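Local coordinates for Afp3 (Serratia entomophila, PDB 6RBN), which probably builds the contractile sheath that surrounds the inner tube of the anti-feeding prophage, a phage-tail-like injection system, at residues F36-T48 with L54-S66. Numbering follows the deposited sequence.
Sequences FTPLKPELAGVIT and LDYTILFDSNVPS
Pro38 and Phe60 face each other across a single beta bridge, held by Asp61 N to Thr37 O (2.9 Å, nearly straight at 163°) and by Leu39 N to Leu59 O (3.2 Å), just where the chain leaves helix 53-59. The buried Phe60 ring is where Phe36, Pro38, Leu43 and Thr48 meet. With CG beside its own backbone N (chi1 -68°), its ring turns back into the bend of the 36-48 loop. Leu43 CD1 makes an off-centre CH-pi contact there, 4.0 Å from the ring centroid, while Thr48 OG1 lies in the ring plane at the edge, 3.6 Å from CZ of Phe60. Phe36 CB and Pro38 CG both lie against CE1 of the Phe60 ring. Beyond the bridge, Leu39 reaches over the end of the helix: its CD1 meets Ile58 O, and its CD2 rests on Asp61 CB at 3.7 Å. Thr37 OG1 touches both Asp61 CB and Val64 CG2. Deeper in, the Phe36 and Tyr56 rings are steeply inclined, planes at 78°, and Tyr56 OH sits at the Phe36 ring edge, 3.4 Å from CD1. Both rings also pack on Leu115 of helix 111-120 and Leu128 of strand 127-130, so the contact joins the loop between strands 31-34 and 48-49 to helix 53-59, helix 111-120 and strand 127-130; Ile58, whose CB points away from the loop, packs on Thr320 of a neighbouring Afp2 chain.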
ATOM      1  N   PHE D  36      73.768 -16.947  26.975  1.00 87.04           N
ATOM      2  CA  PHE D  36      72.836 -16.629  28.045  1.00 87.04           C
ATOM      3  C   PHE D  36      73.029 -17.607  29.193  1.00 87.04           C
ATOM      4  O   PHE D  36      73.154 -18.815  28.980  1.00 87.04           O
ATOM      5  CB  PHE D  36      71.393 -16.680  27.548  1.00 87.04           C
ATOM      6  CG  PHE D  36      71.088 -15.676  26.482  1.00 87.04           C
ATOM      7  CD1 PHE D  36      70.925 -14.342  26.797  1.00 87.04           C
ATOM      8  CD2 PHE D  36      70.955 -16.071  25.163  1.00 87.04           C
ATOM      9  CE1 PHE D  36      70.649 -13.415  25.818  1.00 87.04           C
ATOM     10  CE2 PHE D  36      70.674 -15.150  24.180  1.00 87.04           C
ATOM     11  CZ  PHE D  36      70.521 -13.820  24.507  1.00 87.04           C
ATOM     12  N   THR D  37      73.058 -17.079  30.410  1.00 92.34           N
ATOM     13  CA  THR D  37      73.290 -17.905  31.588  1.00 92.34           C
ATOM     14  C   THR D  37      71.986 -18.083  32.347  1.00 92.34           C
ATOM     15  O   THR D  37      71.463 -17.105  32.902  1.00 92.34           O
ATOM     16  CB  THR D  37      74.348 -17.276  32.494  1.00 92.34           C
ATOM     17  OG1 THR D  37      73.880 -16.008  32.961  1.00 92.34           O
ATOM     18  CG2 THR D  37      75.644 -17.080  31.732  1.00 92.34           C
ATOM     19  N   PRO D  38      71.421 -19.285  32.386  1.00 94.02           N
ATOM     20  CA  PRO D  38      70.156 -19.485  33.096  1.00 94.02           C
ATOM     21  C   PRO D  38      70.338 -19.441  34.604  1.00 94.02           C
ATOM     22  O   PRO D  38      71.444 -19.554  35.135  1.00 94.02           O
ATOM     23  CB  PRO D  38      69.718 -20.882  32.646  1.00 94.02           C
ATOM     24  CG  PRO D  38      70.464 -21.131  31.378  1.00 94.02           C
ATOM     25  CD  PRO D  38      71.781 -20.456  31.572  1.00 94.02           C
ATOM     26  N   LEU D  39      69.217 -19.264  35.298  1.00 96.61           N
ATOM     27  CA  LEU D  39      69.196 -19.381  36.751  1.00 96.61           C
ATOM     28  C   LEU D  39      68.859 -20.808  37.171  1.00 96.61           C
ATOM     29  O   LEU D  39      69.636 -21.454  37.882  1.00 96.61           O
ATOM     30  CB  LEU D  39      68.201 -18.383  37.352  1.00 96.61           C
ATOM     31  CG  LEU D  39      68.619 -16.921  37.237  1.00 96.61           C
ATOM     32  CD1 LEU D  39      67.517 -16.009  37.727  1.00 96.61           C
ATOM     33  CD2 LEU D  39      69.885 -16.689  38.030  1.00 96.61           C
ATOM     34  N   LYS D  40      67.719 -21.306  36.736  1.00103.03           N
ATOM     35  CA  LYS D  40      67.407 -22.711  36.969  1.00103.03           C
ATOM     36  C   LYS D  40      67.830 -23.536  35.759  1.00103.03           C
ATOM     37  O   LYS D  40      67.442 -23.210  34.631  1.00103.03           O
ATOM     38  CB  LYS D  40      65.923 -22.898  37.246  1.00103.03           C
ATOM     39  CG  LYS D  40      65.484 -22.337  38.590  1.00103.03           C
ATOM     40  CD  LYS D  40      64.031 -22.662  38.892  1.00103.03           C
ATOM     41  CE  LYS D  40      63.112 -21.497  38.566  1.00103.03           C
ATOM     42  NZ  LYS D  40      62.918 -21.325  37.101  1.00103.03           N
ATOM     43  N   PRO D  41      68.610 -24.601  35.947  1.00104.13           N
ATOM     44  CA  PRO D  41      69.337 -25.213  34.829  1.00104.13           C
ATOM     45  C   PRO D  41      68.531 -26.165  33.959  1.00104.13           C
ATOM     46  O   PRO D  41      69.138 -26.904  33.180  1.00104.13           O
ATOM     47  CB  PRO D  41      70.462 -25.974  35.544  1.00104.13           C
ATOM     48  CG  PRO D  41      69.873 -26.343  36.849  1.00104.13           C
ATOM     49  CD  PRO D  41      68.972 -25.207  37.239  1.00104.13           C
ATOM     50  N   GLU D  42      67.200 -26.203  34.050  1.00104.67           N
ATOM     51  CA  GLU D  42      66.464 -27.073  33.139  1.00104.67           C
ATOM     52  C   GLU D  42      66.369 -26.480  31.740  1.00104.67           C
ATOM     53  O   GLU D  42      66.228 -27.227  30.767  1.00104.67           O
ATOM     54  CB  GLU D  42      65.062 -27.381  33.682  1.00104.67           C
ATOM     55  CG  GLU D  42      64.102 -26.208  33.717  1.00104.67           C
ATOM     56  CD  GLU D  42      64.149 -25.461  35.029  1.00104.67           C
ATOM     57  OE1 GLU D  42      65.071 -25.722  35.828  1.00104.67           O
ATOM     58  OE2 GLU D  42      63.268 -24.606  35.260  1.00104.67           O
ATOM     59  N   LEU D  43      66.443 -25.159  31.612  1.00 99.46           N
ATOM     60  CA  LEU D  43      66.384 -24.500  30.307  1.00 99.46           C
ATOM     61  C   LEU D  43      67.787 -24.174  29.794  1.00 99.46           C
ATOM     62  O   LEU D  43      68.122 -23.051  29.437  1.00 99.46           O
ATOM     63  CB  LEU D  43      65.468 -23.276  30.385  1.00 99.46           C
ATOM     64  CG  LEU D  43      65.510 -22.195  31.476  1.00 99.46           C
ATOM     65  CD1 LEU D  43      66.350 -20.982  31.148  1.00 99.46           C
ATOM     66  CD2 LEU D  43      64.093 -21.768  31.798  1.00 99.46           C
ATOM     67  N   ALA D  44      68.604 -25.220  29.706  1.00 97.62           N
ATOM     68  CA  ALA D  44      69.987 -25.075  29.277  1.00 97.62           C
ATOM     69  C   ALA D  44      70.201 -25.397  27.806  1.00 97.62           C
ATOM     70  O   ALA D  44      71.022 -24.744  27.155  1.00 97.62           O
ATOM     71  CB  ALA D  44      70.900 -25.972  30.120  1.00 97.62           C
ATOM     72  N   GLY D  45      69.487 -26.378  27.265  1.00 93.50           N
ATOM     73  CA  GLY D  45      69.668 -26.754  25.877  1.00 93.50           C
ATOM     74  C   GLY D  45      68.410 -26.641  25.046  1.00 93.50           C
ATOM     75  O   GLY D  45      68.336 -27.197  23.945  1.00 93.50           O
ATOM     76  N   VAL D  46      67.410 -25.929  25.558  1.00 91.21           N
ATOM     77  CA  VAL D  46      66.138 -25.785  24.861  1.00 91.21           C
ATOM     78  C   VAL D  46      65.905 -24.324  24.503  1.00 91.21           C
ATOM     79  O   VAL D  46      66.683 -23.445  24.891  1.00 91.21           O
ATOM     80  CB  VAL D  46      64.975 -26.332  25.706  1.00 91.21           C
ATOM     81  CG1 VAL D  46      65.154 -27.816  25.952  1.00 91.21           C
ATOM     82  CG2 VAL D  46      64.879 -25.579  27.016  1.00 91.21           C
ATOM     83  N   ILE D  47      64.833 -24.060  23.766  1.00 85.53           N
ATOM     84  CA  ILE D  47      64.466 -22.716  23.342  1.00 85.53           C
ATOM     85  C   ILE D  47      63.317 -22.227  24.211  1.00 85.53           C
ATOM     86  O   ILE D  47      62.282 -22.894  24.314  1.00 85.53           O
ATOM     87  CB  ILE D  47      64.080 -22.694  21.853  1.00 85.53           C
ATOM     88  CG1 ILE D  47      65.293 -23.021  20.986  1.00 85.53           C
ATOM     89  CG2 ILE D  47      63.485 -21.357  21.469  1.00 85.53           C
ATOM     90  CD1 ILE D  47      64.959 -23.247  19.540  1.00 85.53           C
ATOM     91  N   THR D  48      63.501 -21.068  24.838  1.00 87.06           N
ATOM     92  CA  THR D  48      62.501 -20.489  25.721  1.00 87.06           C
ATOM     93  C   THR D  48      61.981 -19.178  25.148  1.00 87.06           C
ATOM     94  O   THR D  48      62.708 -18.446  24.474  1.00 87.06           O
ATOM     95  CB  THR D  48      63.066 -20.237  27.117  1.00 87.06           C
ATOM     96  OG1 THR D  48      64.165 -19.323  27.025  1.00 87.06           O
ATOM     97  CG2 THR D  48      63.547 -21.531  27.731  1.00 87.06           C
ATOM     98  N   LEU D  54      61.058  -8.225  31.716  1.00 84.82           N
ATOM     99  CA  LEU D  54      60.777  -8.764  33.041  1.00 84.82           C
ATOM    100  C   LEU D  54      60.835 -10.288  33.043  1.00 84.82           C
ATOM    101  O   LEU D  54      61.186 -10.901  34.056  1.00 84.82           O
ATOM    102  CB  LEU D  54      59.408  -8.282  33.513  1.00 84.82           C
ATOM    103  CG  LEU D  54      58.992  -8.514  34.962  1.00 84.82           C
ATOM    104  CD1 LEU D  54      60.157  -8.307  35.911  1.00 84.82           C
ATOM    105  CD2 LEU D  54      57.888  -7.565  35.309  1.00 84.82           C
ATOM    106  N   ASP D  55      60.490 -10.916  31.918  1.00 87.76           N
ATOM    107  CA  ASP D  55      60.592 -12.367  31.825  1.00 87.76           C
ATOM    108  C   ASP D  55      62.043 -12.812  31.729  1.00 87.76           C
ATOM    109  O   ASP D  55      62.389 -13.925  32.135  1.00 87.76           O
ATOM    110  CB  ASP D  55      59.796 -12.878  30.627  1.00 87.76           C
ATOM    111  CG  ASP D  55      58.301 -12.732  30.816  1.00 87.76           C
ATOM    112  OD1 ASP D  55      57.841 -12.761  31.977  1.00 87.76           O
ATOM    113  OD2 ASP D  55      57.580 -12.595  29.804  1.00 87.76           O
ATOM    114  N   TYR D  56      62.911 -11.954  31.187  1.00 86.07           N
ATOM    115  CA  TYR D  56      64.326 -12.296  31.088  1.00 86.07           C
ATOM    116  C   TYR D  56      65.002 -12.257  32.451  1.00 86.07           C
ATOM    117  O   TYR D  56      65.867 -13.088  32.745  1.00 86.07           O
ATOM    118  CB  TYR D  56      65.029 -11.351  30.116  1.00 86.07           C
ATOM    119  CG  TYR D  56      66.504 -11.634  29.958  1.00 86.07           C
ATOM    120  CD1 TYR D  56      66.945 -12.732  29.239  1.00 86.07           C
ATOM    121  CD2 TYR D  56      67.454 -10.798  30.527  1.00 86.07           C
ATOM    122  CE1 TYR D  56      68.290 -12.991  29.091  1.00 86.07           C
ATOM    123  CE2 TYR D  56      68.799 -11.052  30.386  1.00 86.07           C
ATOM    124  CZ  TYR D  56      69.209 -12.149  29.667  1.00 86.07           C
ATOM    125  OH  TYR D  56      70.550 -12.405  29.524  1.00 86.07           O
ATOM    126  N   THR D  57      64.625 -11.296  33.297  1.00 86.52           N
ATOM    127  CA  THR D  57      65.274 -11.157  34.594  1.00 86.52           C
ATOM    128  C   THR D  57      64.869 -12.252  35.570  1.00 86.52           C
ATOM    129  O   THR D  57      65.593 -12.494  36.541  1.00 86.52           O
ATOM    130  CB  THR D  57      64.960  -9.793  35.198  1.00 86.52           C
ATOM    131  OG1 THR D  57      63.546  -9.668  35.385  1.00 86.52           O
ATOM    132  CG2 THR D  57      65.440  -8.689  34.281  1.00 86.52           C
ATOM    133  N   ILE D  58      63.740 -12.915  35.340  1.00 87.50           N
ATOM    134  CA  ILE D  58      63.313 -13.986  36.232  1.00 87.50           C
ATOM    135  C   ILE D  58      63.909 -15.318  35.799  1.00 87.50           C
ATOM    136  O   ILE D  58      64.375 -16.103  36.631  1.00 87.50           O
ATOM    137  CB  ILE D  58      61.775 -14.029  36.287  1.00 87.50           C
ATOM    138  CG1 ILE D  58      61.240 -12.726  36.870  1.00 87.50           C
ATOM    139  CG2 ILE D  58      61.283 -15.203  37.113  1.00 87.50           C
ATOM    140  CD1 ILE D  58      59.759 -12.578  36.738  1.00 87.50           C
ATOM    141  N   LEU D  59      63.928 -15.586  34.495  1.00 89.15           N
ATOM    142  CA  LEU D  59      64.396 -16.877  34.006  1.00 89.15           C
ATOM    143  C   LEU D  59      65.913 -16.920  33.893  1.00 89.15           C
ATOM    144  O   LEU D  59      66.541 -17.926  34.240  1.00 89.15           O
ATOM    145  CB  LEU D  59      63.748 -17.189  32.660  1.00 89.15           C
ATOM    146  CG  LEU D  59      62.235 -17.380  32.704  1.00 89.15           C
ATOM    147  CD1 LEU D  59      61.684 -17.555  31.306  1.00 89.15           C
ATOM    148  CD2 LEU D  59      61.883 -18.570  33.565  1.00 89.15           C
ATOM    149  N   PHE D  60      66.521 -15.845  33.409  1.00 89.58           N
ATOM    150  CA  PHE D  60      67.953 -15.795  33.165  1.00 89.58           C
ATOM    151  C   PHE D  60      68.630 -14.828  34.125  1.00 89.58           C
ATOM    152  O   PHE D  60      68.014 -13.898  34.650  1.00 89.58           O
ATOM    153  CB  PHE D  60      68.242 -15.372  31.724  1.00 89.58           C
ATOM    154  CG  PHE D  60      67.835 -16.387  30.703  1.00 89.58           C
ATOM    155  CD1 PHE D  60      68.689 -17.415  30.353  1.00 89.58           C
ATOM    156  CD2 PHE D  60      66.588 -16.324  30.106  1.00 89.58           C
ATOM    157  CE1 PHE D  60      68.316 -18.352  29.415  1.00 89.58           C
ATOM    158  CE2 PHE D  60      66.207 -17.262  29.171  1.00 89.58           C
ATOM    159  CZ  PHE D  60      67.075 -18.275  28.824  1.00 89.58           C
ATOM    160  N   ASP D  61      69.919 -15.063  34.349  1.00 95.47           N
ATOM    161  CA  ASP D  61      70.722 -14.149  35.149  1.00 95.47           C
ATOM    162  C   ASP D  61      71.021 -12.912  34.317  1.00 95.47           C
ATOM    163  O   ASP D  61      71.635 -13.008  33.251  1.00 95.47           O
ATOM    164  CB  ASP D  61      72.013 -14.830  35.594  1.00 95.47           C
ATOM    165  CG  ASP D  61      72.725 -14.077  36.705  1.00 95.47           C
ATOM    166  OD1 ASP D  61      72.223 -13.027  37.152  1.00 95.47           O
ATOM    167  OD2 ASP D  61      73.800 -14.546  37.137  1.00 95.47           O
ATOM    168  N   SER D  62      70.583 -11.751  34.794  1.00 96.03           N
ATOM    169  CA  SER D  62      70.715 -10.522  34.029  1.00 96.03           C
ATOM    170  C   SER D  62      71.858  -9.636  34.499  1.00 96.03           C
ATOM    171  O   SER D  62      72.121  -8.614  33.862  1.00 96.03           O
ATOM    172  CB  SER D  62      69.408  -9.727  34.076  1.00 96.03           C
ATOM    173  OG  SER D  62      69.132  -9.279  35.389  1.00 96.03           O
ATOM    174  N   ASN D  63      72.538  -9.988  35.589  1.00101.89           N
ATOM    175  CA  ASN D  63      73.681  -9.189  36.047  1.00101.89           C
ATOM    176  C   ASN D  63      74.981  -9.760  35.488  1.00101.89           C
ATOM    177  O   ASN D  63      75.616  -9.131  34.637  1.00101.89           O
ATOM    178  CB  ASN D  63      73.702  -9.135  37.574  1.00101.89           C
ATOM    179  CG  ASN D  63      72.466  -8.475  38.144  1.00101.89           C
ATOM    180  OD1 ASN D  63      71.670  -9.109  38.837  1.00101.89           O
ATOM    181  ND2 ASN D  63      72.291  -7.194  37.843  1.00101.89           N
ATOM    182  N   VAL D  64      75.329 -10.980  35.909  1.00102.16           N
ATOM    183  CA  VAL D  64      76.478 -11.781  35.463  1.00102.16           C
ATOM    184  C   VAL D  64      77.769 -10.967  35.547  1.00102.16           C
ATOM    185  O   VAL D  64      78.198 -10.389  34.538  1.00102.16           O
ATOM    186  CB  VAL D  64      76.248 -12.347  34.052  1.00102.16           C
ATOM    187  CG1 VAL D  64      77.318 -13.382  33.703  1.00102.16           C
ATOM    188  CG2 VAL D  64      74.876 -12.970  33.955  1.00102.16           C
ATOM    189  N   PRO D  65      78.352 -10.809  36.739  1.00105.38           N
ATOM    190  CA  PRO D  65      79.504  -9.909  36.897  1.00105.38           C
ATOM    191  C   PRO D  65      80.733 -10.381  36.133  1.00105.38           C
ATOM    192  O   PRO D  65      81.045 -11.573  36.088  1.00105.38           O
ATOM    193  CB  PRO D  65      79.751  -9.921  38.408  1.00105.38           C
ATOM    194  CG  PRO D  65      79.214 -11.234  38.861  1.00105.38           C
ATOM    195  CD  PRO D  65      78.027 -11.519  37.988  1.00105.38           C
ATOM    196  N   SER D  66      81.423  -9.423  35.522  1.00108.38           N
ATOM    197  CA  SER D  66      82.537  -9.703  34.634  1.00108.38           C
ATOM    198  C   SER D  66      83.779 -10.106  35.421  1.00108.38           C
ATOM    199  O   SER D  66      83.855  -9.953  36.643  1.00108.38           O
ATOM    200  CB  SER D  66      82.847  -8.488  33.765  1.00108.38           C
ATOM    201  OG  SER D  66      83.288  -7.398  34.552  1.00108.38           O
TER